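Local coordinates for GGDEF family protein (Vibrio cholerae, PDB 5GZS) that probably makes cyclic di-GMP as a diguanylate cyclase and binds arginine in its periplasmic portion, which resembles tandem solute-binding proteins, at residues Thr79-Tyr84 / Asp153-Asn158; Gln143-Leu148 / Leu204-Gln209; Gln209-Ser214 / Phe430-Lys435. All blocks are in the same frame, centred on the assembly; numbering follows the deposited sequence.

Interaction 1 of 3, residues Thr79-Tyr84 / Asp153-Asn158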
loop_
_atom_site.group_PDB
_atom_site.type_symbol
_atom_site.label_atom_id
_atom_site.label_comp_id
_atom_site.label_asym_id
_atom_site.label_seq_id
_atom_site.Cartn_x
_atom_site.Cartn_y
_atom_site.Cartn_z
ATOM N N THR A 79 -17.628 10.120 10.335
ATOM C CA THR A 79 -16.929 9.485 11.435
ATOM C C THR A 79 -15.518 10.039 11.563
ATOM O O THR A 79 -14.774 10.105 10.581
ATOM C CB THR A 79 -16.881 7.954 11.256
ATOM O OG1 THR A 79 -18.217 7.427 11.330
ATOM C CG2 THR A 79 -16.017 7.294 12.352
ATOM N N TYR A 80 -15.161 10.452 12.779
ATOM C CA TYR A 80 -13.939 11.230 12.977
ATOM C C TYR A 80 -13.031 10.643 14.053
ATOM O O TYR A 80 -13.499 10.033 15.044
ATOM C CB TYR A 80 -14.270 12.701 13.340
ATOM C CG TYR A 80 -15.195 13.424 12.364
ATOM C CD1 TYR A 80 -16.587 13.326 12.495
ATOM C CD2 TYR A 80 -14.684 14.224 11.349
ATOM C CE1 TYR A 80 -17.435 13.970 11.638
ATOM C CE2 TYR A 80 -15.528 14.893 10.474
ATOM C CZ TYR A 80 -16.912 14.748 10.624
ATOM O OH TYR A 80 -17.775 15.378 9.771
ATOM N N LEU A 81 -11.726 10.823 13.833
ATOM C CA LEU A 81 -10.740 10.719 14.903
ATOM C C LEU A 81 -10.636 12.092 15.559
ATOM O O LEU A 81 -10.202 13.061 14.917
ATOM C CB LEU A 81 -9.365 10.278 14.375
ATOM C CG LEU A 81 -8.226 10.300 15.412
ATOM C CD1 LEU A 81 -8.471 9.315 16.579
ATOM C CD2 LEU A 81 -6.919 10.021 14.729
ATOM N N TYR A 82 -11.056 12.193 16.815
ATOM C CA TYR A 82 -10.854 13.434 17.552
ATOM C C TYR A 82 -9.525 13.400 18.319
ATOM O O TYR A 82 -9.214 12.439 19.030
ATOM C CB TYR A 82 -12.008 13.687 18.521
ATOM C CG TYR A 82 -13.348 13.785 17.859
ATOM C CD1 TYR A 82 -13.829 15.008 17.398
ATOM C CD2 TYR A 82 -14.132 12.656 17.693
ATOM C CE1 TYR A 82 -15.059 15.101 16.790
ATOM C CE2 TYR A 82 -15.357 12.729 17.091
ATOM C CZ TYR A 82 -15.818 13.949 16.629
ATOM O OH TYR A 82 -17.054 14.004 16.040
ATOM N N SER A 83 -8.742 14.455 18.195
ATOM C CA SER A 83 -7.433 14.430 18.827
ATOM C C SER A 83 -6.849 15.820 18.943
ATOM O O SER A 83 -7.067 16.696 18.101
ATOM C CB SER A 83 -6.463 13.514 18.055
ATOM O OG SER A 83 -6.178 13.993 16.739
ATOM N N TYR A 84 -6.119 16.011 20.027
ATOM C CA TYR A 84 -5.398 17.243 20.250
ATOM C C TYR A 84 -4.261 17.234 19.243
ATOM O O TYR A 84 -3.399 16.351 19.289
ATOM C CB TYR A 84 -4.918 17.334 21.718
ATOM C CG TYR A 84 -6.009 17.806 22.659
ATOM C CD1 TYR A 84 -6.574 19.066 22.498
ATOM C CD2 TYR A 84 -6.490 16.999 23.692
ATOM C CE1 TYR A 84 -7.581 19.523 23.328
ATOM C CE2 TYR A 84 -7.509 17.455 24.549
ATOM C CZ TYR A 84 -8.047 18.725 24.350
ATOM O OH TYR A 84 -9.057 19.230 25.152
ATOM N N ASP A 153 -9.128 18.702 17.298
ATOM C CA ASP A 153 -9.102 18.614 15.841
ATOM C C ASP A 153 -9.684 17.279 15.399
ATOM O O ASP A 153 -9.811 16.348 16.195
ATOM C CB ASP A 153 -7.682 18.777 15.303
ATOM C CG ASP A 153 -7.638 19.347 13.871
ATOM O OD1 ASP A 153 -8.683 19.442 13.189
ATOM O OD2 ASP A 153 -6.521 19.696 13.420
ATOM N N VAL A 154 -10.050 17.188 14.127
ATOM C CA VAL A 154 -10.568 15.940 13.596
ATOM C C VAL A 154 -9.804 15.508 12.366
ATOM O O VAL A 154 -9.177 16.325 11.685
ATOM C CB VAL A 154 -12.076 16.037 13.248
ATOM C CG1 VAL A 154 -12.836 16.178 14.467
ATOM C CG2 VAL A 154 -12.353 17.199 12.378
ATOM N N GLN A 155 -9.834 14.203 12.132
ATOM C CA GLN A 155 -9.518 13.617 10.842
ATOM C C GLN A 155 -10.762 12.786 10.428
ATOM O O GLN A 155 -11.168 11.856 11.147
ATOM C CB GLN A 155 -8.244 12.776 10.930
ATOM C CG GLN A 155 -7.947 11.880 9.725
ATOM C CD GLN A 155 -7.038 10.684 10.094
ATOM O OE1 GLN A 155 -6.543 10.581 11.222
ATOM N NE2 GLN A 155 -6.845 9.768 9.149
ATOM N N LEU A 156 -11.397 13.159 9.314
ATOM C CA LEU A 156 -12.524 12.398 8.772
ATOM C C LEU A 156 -12.055 11.015 8.407
ATOM O O LEU A 156 -11.140 10.865 7.604
ATOM C CB LEU A 156 -13.128 13.075 7.547
ATOM C CG LEU A 156 -14.427 12.425 7.047
ATOM C CD1 LEU A 156 -15.421 12.377 8.192
ATOM C CD2 LEU A 156 -15.036 13.155 5.835
ATOM N N LEU A 157 -12.665 10.003 9.006
ATOM C CA LEU A 157 -12.211 8.648 8.786
ATOM C C LEU A 157 -12.921 7.966 7.630
ATOM O O LEU A 157 -12.542 6.871 7.275
ATOM C CB LEU A 157 -12.384 7.808 10.064
ATOM C CG LEU A 157 -11.551 8.249 11.285
ATOM C CD1 LEU A 157 -11.544 7.173 12.328
ATOM C CD2 LEU A 157 -10.105 8.637 10.915
ATOM N N ASN A 158 -13.939 8.592 7.031
ATOM C CA ASN A 158 -14.818 7.872 6.080
ATOM C C ASN A 158 -14.129 7.523 4.775
ATOM O O ASN A 158 -14.486 6.562 4.112
ATOM C CB ASN A 158 -16.087 8.677 5.774
ATOM C CG ASN A 158 -17.039 8.727 6.953
ATOM O OD1 ASN A 158 -16.925 9.606 7.816
ATOM N ND2 ASN A 158 -17.980 7.793 7.001
#

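Interaction 2 of 3, residues Gln143-Leu148 / Leu204-Gln209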
loop_
_atom_site.group_PDB
_atom_site.type_symbol
_atom_site.label_atom_id
_atom_site.label_comp_id
_atom_site.label_asym_id
_atom_site.label_seq_id
_atom_site.Cartn_x
_atom_site.Cartn_y
_atom_site.Cartn_z
ATOM N N GLN A 143 -20.463 14.276 17.888
ATOM C CA GLN A 143 -19.475 14.861 18.771
ATOM C C GLN A 143 -18.744 16.050 18.159
ATOM O O GLN A 143 -18.058 16.778 18.869
ATOM C CB GLN A 143 -18.462 13.804 19.186
ATOM C CG GLN A 143 -19.070 12.552 19.793
ATOM C CD GLN A 143 -19.881 12.832 21.050
ATOM O OE1 GLN A 143 -19.622 13.802 21.764
ATOM N NE2 GLN A 143 -20.855 11.957 21.343
ATOM N N LEU A 144 -18.912 16.268 16.858
ATOM C CA LEU A 144 -18.083 17.231 16.145
ATOM C C LEU A 144 -18.140 18.647 16.724
ATOM O O LEU A 144 -17.105 19.215 17.120
ATOM C CB LEU A 144 -18.469 17.273 14.665
ATOM C CG LEU A 144 -17.470 18.071 13.820
ATOM C CD1 LEU A 144 -16.085 17.466 13.967
ATOM C CD2 LEU A 144 -17.876 18.093 12.356
ATOM N N LYS A 145 -19.341 19.221 16.757
ATOM C CA LYS A 145 -19.506 20.593 17.220
ATOM C C LYS A 145 -19.046 20.743 18.697
ATOM O O LYS A 145 -18.201 21.586 18.982
ATOM C CB LYS A 145 -20.956 21.053 16.997
ATOM C CG LYS A 145 -21.262 22.499 17.388
ATOM C CD LYS A 145 -22.723 22.854 17.097
ATOM C CE LYS A 145 -22.796 23.612 15.793
ATOM N NZ LYS A 145 -24.111 23.579 15.082
ATOM N N PRO A 146 -19.542 19.903 19.626
ATOM C CA PRO A 146 -19.039 20.120 20.992
ATOM C C PRO A 146 -17.547 19.842 21.136
ATOM O O PRO A 146 -16.873 20.536 21.898
ATOM C CB PRO A 146 -19.857 19.138 21.839
ATOM C CG PRO A 146 -20.357 18.102 20.859
ATOM C CD PRO A 146 -20.560 18.834 19.568
HETATM N N MSE A 147 -17.032 18.862 20.403
HETATM C CA MSE A 147 -15.616 18.514 20.519
HETATM C C MSE A 147 -14.701 19.622 19.982
HETATM O O MSE A 147 -13.742 19.992 20.638
HETATM C CB MSE A 147 -15.325 17.192 19.802
HETATM C CG MSE A 147 -14.209 16.368 20.393
HETATM SE SE MSE A 147 -14.564 15.813 22.212
HETATM C CE MSE A 147 -14.774 13.882 21.973
ATOM N N LEU A 148 -14.993 20.164 18.806
ATOM C CA LEU A 148 -14.143 21.218 18.247
ATOM C C LEU A 148 -14.228 22.506 19.054
ATOM O O LEU A 148 -13.334 23.343 18.966
ATOM C CB LEU A 148 -14.508 21.500 16.789
ATOM C CG LEU A 148 -13.695 20.746 15.738
ATOM C CD1 LEU A 148 -13.876 19.260 15.914
ATOM C CD2 LEU A 148 -14.126 21.159 14.370
ATOM N N LEU A 204 -18.507 20.558 7.278
ATOM C CA LEU A 204 -17.353 21.251 6.728
ATOM C C LEU A 204 -17.290 22.667 7.314
ATOM O O LEU A 204 -16.199 23.192 7.580
ATOM C CB LEU A 204 -17.388 21.307 5.196
ATOM C CG LEU A 204 -16.046 21.745 4.599
ATOM C CD1 LEU A 204 -14.939 20.948 5.282
ATOM C CD2 LEU A 204 -15.983 21.561 3.093
ATOM N N ASP A 205 -18.456 23.275 7.534
ATOM C CA ASP A 205 -18.522 24.610 8.131
ATOM C C ASP A 205 -17.972 24.670 9.562
ATOM O O ASP A 205 -17.217 25.592 9.903
ATOM C CB ASP A 205 -19.952 25.109 8.114
ATOM C CG ASP A 205 -20.345 25.703 6.780
ATOM O OD1 ASP A 205 -19.529 25.675 5.842
ATOM O OD2 ASP A 205 -21.483 26.199 6.666
ATOM N N ILE A 206 -18.337 23.701 10.394
ATOM C CA ILE A 206 -17.785 23.593 11.748
ATOM C C ILE A 206 -16.282 23.451 11.718
ATOM O O ILE A 206 -15.565 24.088 12.513
ATOM C CB ILE A 206 -18.352 22.380 12.515
ATOM C CG1 ILE A 206 -19.811 22.606 12.876
ATOM C CG2 ILE A 206 -17.510 22.051 13.792
ATOM C CD1 ILE A 206 -20.411 21.405 13.577
ATOM N N ARG A 207 -15.799 22.600 10.817
ATOM C CA ARG A 207 -14.345 22.413 10.691
ATOM C C ARG A 207 -13.628 23.647 10.116
ATOM O O ARG A 207 -12.556 23.977 10.577
ATOM C CB ARG A 207 -14.052 21.174 9.875
ATOM C CG ARG A 207 -14.350 19.948 10.723
ATOM C CD ARG A 207 -14.602 18.735 9.854
ATOM N NE ARG A 207 -13.364 18.219 9.298
ATOM C CZ ARG A 207 -13.275 17.640 8.116
ATOM N NH1 ARG A 207 -14.354 17.488 7.368
ATOM N NH2 ARG A 207 -12.107 17.192 7.698
ATOM N N LYS A 208 -14.247 24.364 9.186
ATOM C CA LYS A 208 -13.665 25.613 8.718
ATOM C C LYS A 208 -13.544 26.651 9.836
ATOM O O LYS A 208 -12.550 27.361 9.953
ATOM C CB LYS A 208 -14.502 26.197 7.588
ATOM C CG LYS A 208 -14.266 25.526 6.253
ATOM C CD LYS A 208 -15.319 25.975 5.261
ATOM C CE LYS A 208 -14.994 25.536 3.835
ATOM N NZ LYS A 208 -16.172 25.890 3.011
ATOM N N GLN A 209 -14.608 26.760 10.625
ATOM C CA GLN A 209 -14.684 27.752 11.687
ATOM C C GLN A 209 -13.580 27.529 12.706
ATOM O O GLN A 209 -12.937 28.475 13.161
ATOM C CB GLN A 209 -16.051 27.702 12.373
ATOM C CG GLN A 209 -16.218 28.708 13.500
ATOM C CD GLN A 209 -16.726 28.070 14.778
ATOM O OE1 GLN A 209 -16.421 26.915 15.074
ATOM N NE2 GLN A 209 -17.507 28.823 15.545
#

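Interaction 3 of 3, residues Gln209-Ser214 / Phe430-Lys435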
loop_
_atom_site.group_PDB
_atom_site.type_symbol
_atom_site.label_atom_id
_atom_site.label_comp_id
_atom_site.label_asym_id
_atom_site.label_seq_id
_atom_site.Cartn_x
_atom_site.Cartn_y
_atom_site.Cartn_z
ATOM N N GLN A 209 -14.608 26.760 10.625
ATOM C CA GLN A 209 -14.684 27.752 11.687
ATOM C C GLN A 209 -13.580 27.529 12.706
ATOM O O GLN A 209 -12.937 28.475 13.161
ATOM C CB GLN A 209 -16.051 27.702 12.373
ATOM C CG GLN A 209 -16.218 28.708 13.500
ATOM C CD GLN A 209 -16.726 28.070 14.778
ATOM O OE1 GLN A 209 -16.421 26.915 15.074
ATOM N NE2 GLN A 209 -17.507 28.823 15.545
ATOM N N ALA A 210 -13.363 26.268 13.059
ATOM C CA ALA A 210 -12.303 25.915 14.016
ATOM C C ALA A 210 -10.966 26.323 13.402
ATOM O O ALA A 210 -10.176 27.010 14.038
ATOM C CB ALA A 210 -12.320 24.447 14.349
ATOM N N LEU A 211 -10.769 25.946 12.137
ATOM C CA LEU A 211 -9.560 26.255 11.416
ATOM C C LEU A 211 -9.369 27.769 11.317
ATOM O O LEU A 211 -8.286 28.293 11.592
ATOM C CB LEU A 211 -9.579 25.629 10.007
ATOM C CG LEU A 211 -8.339 25.992 9.172
ATOM C CD1 LEU A 211 -7.064 25.722 9.954
ATOM C CD2 LEU A 211 -8.284 25.249 7.854
ATOM N N ARG A 212 -10.413 28.485 10.929
ATOM C CA ARG A 212 -10.260 29.921 10.781
ATOM C C ARG A 212 -9.991 30.607 12.119
ATOM O O ARG A 212 -9.257 31.604 12.190
ATOM C CB ARG A 212 -11.472 30.482 10.076
ATOM C CG ARG A 212 -11.429 30.025 8.624
ATOM C CD ARG A 212 -12.699 30.302 7.846
ATOM N NE ARG A 212 -12.639 29.531 6.610
ATOM C CZ ARG A 212 -13.622 29.443 5.724
ATOM N NH1 ARG A 212 -14.755 30.097 5.931
ATOM N NH2 ARG A 212 -13.466 28.704 4.626
ATOM N N GLN A 213 -10.510 30.042 13.194
ATOM C CA GLN A 213 -10.238 30.617 14.494
ATOM C C GLN A 213 -8.764 30.454 14.814
ATOM O O GLN A 213 -8.184 31.248 15.561
ATOM C CB GLN A 213 -11.111 29.984 15.583
ATOM C CG GLN A 213 -11.343 30.918 16.756
ATOM C CD GLN A 213 -11.608 32.379 16.333
ATOM O OE1 GLN A 213 -12.334 32.657 15.367
ATOM N NE2 GLN A 213 -11.026 33.313 17.072
ATOM N N SER A 214 -8.153 29.433 14.234
ATOM C CA SER A 214 -6.744 29.194 14.475
ATOM C C SER A 214 -5.900 30.236 13.770
ATOM O O SER A 214 -4.842 30.650 14.291
ATOM C CB SER A 214 -6.341 27.797 14.012
ATOM O OG SER A 214 -6.739 26.835 14.956
ATOM N N PHE A 430 -1.316 25.345 6.768
ATOM C CA PHE A 430 -1.577 24.799 5.440
ATOM C C PHE A 430 -1.724 23.271 5.519
ATOM O O PHE A 430 -2.517 22.690 4.788
ATOM C CB PHE A 430 -0.485 25.218 4.437
ATOM C CG PHE A 430 -0.809 26.508 3.683
ATOM C CD1 PHE A 430 -0.536 27.751 4.238
ATOM C CD2 PHE A 430 -1.409 26.468 2.447
ATOM C CE1 PHE A 430 -0.846 28.928 3.557
ATOM C CE2 PHE A 430 -1.729 27.638 1.756
ATOM C CZ PHE A 430 -1.444 28.873 2.309
ATOM N N SER A 431 -1.006 22.616 6.428
ATOM C CA SER A 431 -1.215 21.177 6.601
ATOM C C SER A 431 -2.691 20.838 6.904
ATOM O O SER A 431 -3.289 19.962 6.254
ATOM C CB SER A 431 -0.312 20.646 7.696
ATOM O OG SER A 431 1.044 20.740 7.304
ATOM N N ARG A 432 -3.293 21.548 7.856
ATOM C CA ARG A 432 -4.708 21.338 8.155
ATOM C C ARG A 432 -5.589 21.634 6.961
ATOM O O ARG A 432 -6.474 20.848 6.648
ATOM C CB ARG A 432 -5.141 22.188 9.338
ATOM C CG ARG A 432 -4.422 21.828 10.621
ATOM C CD ARG A 432 -4.809 22.779 11.742
ATOM N NE ARG A 432 -6.242 22.754 12.032
ATOM C CZ ARG A 432 -6.792 23.453 13.015
ATOM N NH1 ARG A 432 -6.020 24.216 13.783
ATOM N NH2 ARG A 432 -8.098 23.399 13.233
ATOM N N ALA A 433 -5.365 22.754 6.281
ATOM C CA ALA A 433 -6.236 23.085 5.153
ATOM C C ALA A 433 -6.208 21.971 4.104
ATOM O O ALA A 433 -7.240 21.600 3.540
ATOM C CB ALA A 433 -5.837 24.414 4.522
ATOM N N ILE A 434 -5.019 21.436 3.860
ATOM C CA ILE A 434 -4.847 20.318 2.944
ATOM C C ILE A 434 -5.580 19.043 3.410
ATOM O O ILE A 434 -6.219 18.374 2.584
ATOM C CB ILE A 434 -3.367 20.011 2.755
ATOM C CG1 ILE A 434 -2.732 21.042 1.817
ATOM C CG2 ILE A 434 -3.182 18.605 2.213
ATOM C CD1 ILE A 434 -1.197 21.009 1.851
ATOM N N LYS A 435 -5.507 18.711 4.708
ATOM C CA LYS A 435 -6.259 17.560 5.234
ATOM C C LYS A 435 -7.737 17.641 4.897
ATOM O O LYS A 435 -8.297 16.703 4.314
ATOM C CB LYS A 435 -6.096 17.409 6.740
ATOM C CG LYS A 435 -4.722 16.908 7.108
ATOM C CD LYS A 435 -4.570 16.589 8.563
ATOM C CE LYS A 435 -3.103 16.721 8.933
ATOM N NZ LYS A 435 -2.669 15.853 10.069
#

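Interaction 1 of 3, residues Thr79-Tyr84 / Asp153-Asn158
L156 lays its CD1 methyl over one face of the Y80 ring, 3.8 Å from the ring centroid and 26° off the normal, in CH-pi contact. Its CG stands anti to the backbone N (chi1 -172°), carrying this branch to the neighbouring strand. V154, on the same sheet face, serves two tyrosines: CB meets Y80 CD2 at 3.7 Å, while CG1 lies alongside CD1 and CE1 of Y82, both side chains pointing the same way. A beta-branched valine suits this slot, since its two methyls spread to either ring. The phenols anchor farther off, Y80 OH on Q203 and Y82 OH on A140 O. On the L81 side of the sheet, L157, just past the strand, packs CD2 on L81 CB at 3.9 Å.

Between the antiparallel strands, L81 with Q155 and S83 with D153 form hydrogen-bonded pairs. Past the Y80-L156 pair, L157 N bonds to T79 O at 2.6 Å, while N158 OD1 accepts T79 N at 2.7 Å on an in-plane lone pair and ND2 reaches E77 O. The T79 side chain lies about 6 Å from the bound arginine. Backbone bonds thus set the register, and aromatic and aliphatic contacts fill the face of Y80, Y82 and V154.

Interaction 2 of 3, residues Gln143-Leu148 / Leu204-Gln209
I206 pushes its CG2 methyl between two leucines that lie one helical turn apart, 3.5 Å from L148 CD2 and 4.0 Å from L144 CG. The two branches of the isoleucine divide the work. With chi1 at -71°, CG2 is anti to the backbone N and serves the leucines, while the extended CG1 arm (chi2 178°) carries CD1 to K145, whose CB lies 3.5 Å from CD1. L144 and I206 slide past each other in opposite directions, whereas the chain of K145 crosses I206 at about a right angle.

R207, the next residue on the longer helix, adds aliphatic surface. Its CG approaches L148 CD2 at 3.8 Å, and its CD passes crosswise to L144 at 4.2 Å from CD2. The chain bends at chi3, and its NH1 bonds to Q203 OE1. Arginine fits this border because its methylenes join the apolar layer while its charged group finds a polar neighbour. K145 works in a similar way: its methylenes pack along I206 CD1 and NZ pairs with the hydroxyl of Y202.

No hydrogen bond crosses between the segments, so side-chain fit alone joins them. Their axes are nearly parallel, 6° apart, and approach to 10.1 Å, a gap bridged by the side chains of L144, L148 and I206. L144 and L148 also touch V154, as does R207, and the selenomethionine M147, on another side of the short helix, packs on Y82 and on helix 121-129. Helices 144-149 and 189-218 thus lie side by side against the sheet face of Y80, Y82 and V154, a helix-on-sheet layering consistent with an alpha/beta lobe of a family 3 solute-binding protein.

Interaction 3 of 3, residues Gln209-Ser214 / Phe430-Lys435
The polar part of this contact centres on R432, which reaches from helix 421-435 to the hydroxyl of S214. Its NH1 donates to S214 OG over 3.0 Å; the bond is bent, with 136° at the hydrogen, and the oxygen sits 28° out of the guanidinium plane. A small serine is apt here, for its hydroxyl accepts the bond without standing far off its own helix. NE also makes a long, weak ion pair with D153 OD2, at the start of strand 153-156, so two nitrogens of the guanidinium have different polar partners.

The apolar part is supplied by L211. Its CD1 methyl rests over one face of the guanidinium, displaced toward the rim, and lies 3.7 Å from R432 NE. The two side chains run past each other in opposite directions, and the bend at chi3 of R432 is what brings the flat group across the leucine rather than straight outward. NH2 passes close to the backbone of A210 and L211, with 3.7 Å to L211 CA. The other methyl, L211 CD2, meets A433 CB at 4.2 Å. Alanine lets the leucine come up to the helix backbone there, and A433 itself also leans on A256 and M259 of helix 248-259.

The helices run antiparallel at 167°, with axes 10.9 Å apart and few residues touching. This antiparallel helix-helix contact, built on an arginine-leucine overlap and one hydrogen bond, joins the late part of long helix 189-218 to helix 421-435, consistent with two solute-binding-protein-like regions in tandem.

Overall arrangement
From the N terminus, strand 79-83 comes first, and interaction 1 closes a loop of 68 residues when strand 153-156 returns beside it. Interaction 2 opens inside that loop, at helix 144-149, and closes outside it on helix 189-218, so the two cross. They share a boundary: Y82 and V154 touch residues of interaction 2, tying the three-strand sheet to both helices. Interaction 3 begins where interaction 2 ends, at Q209 on the same long helix, and spans 215 residues to helix 421-435. Interactions 1 and 3 are in series yet meet through the weak D153 to R432 pair. Helix 189-218 thus connects the first solute-binding region with helix 421-435 near the C terminus.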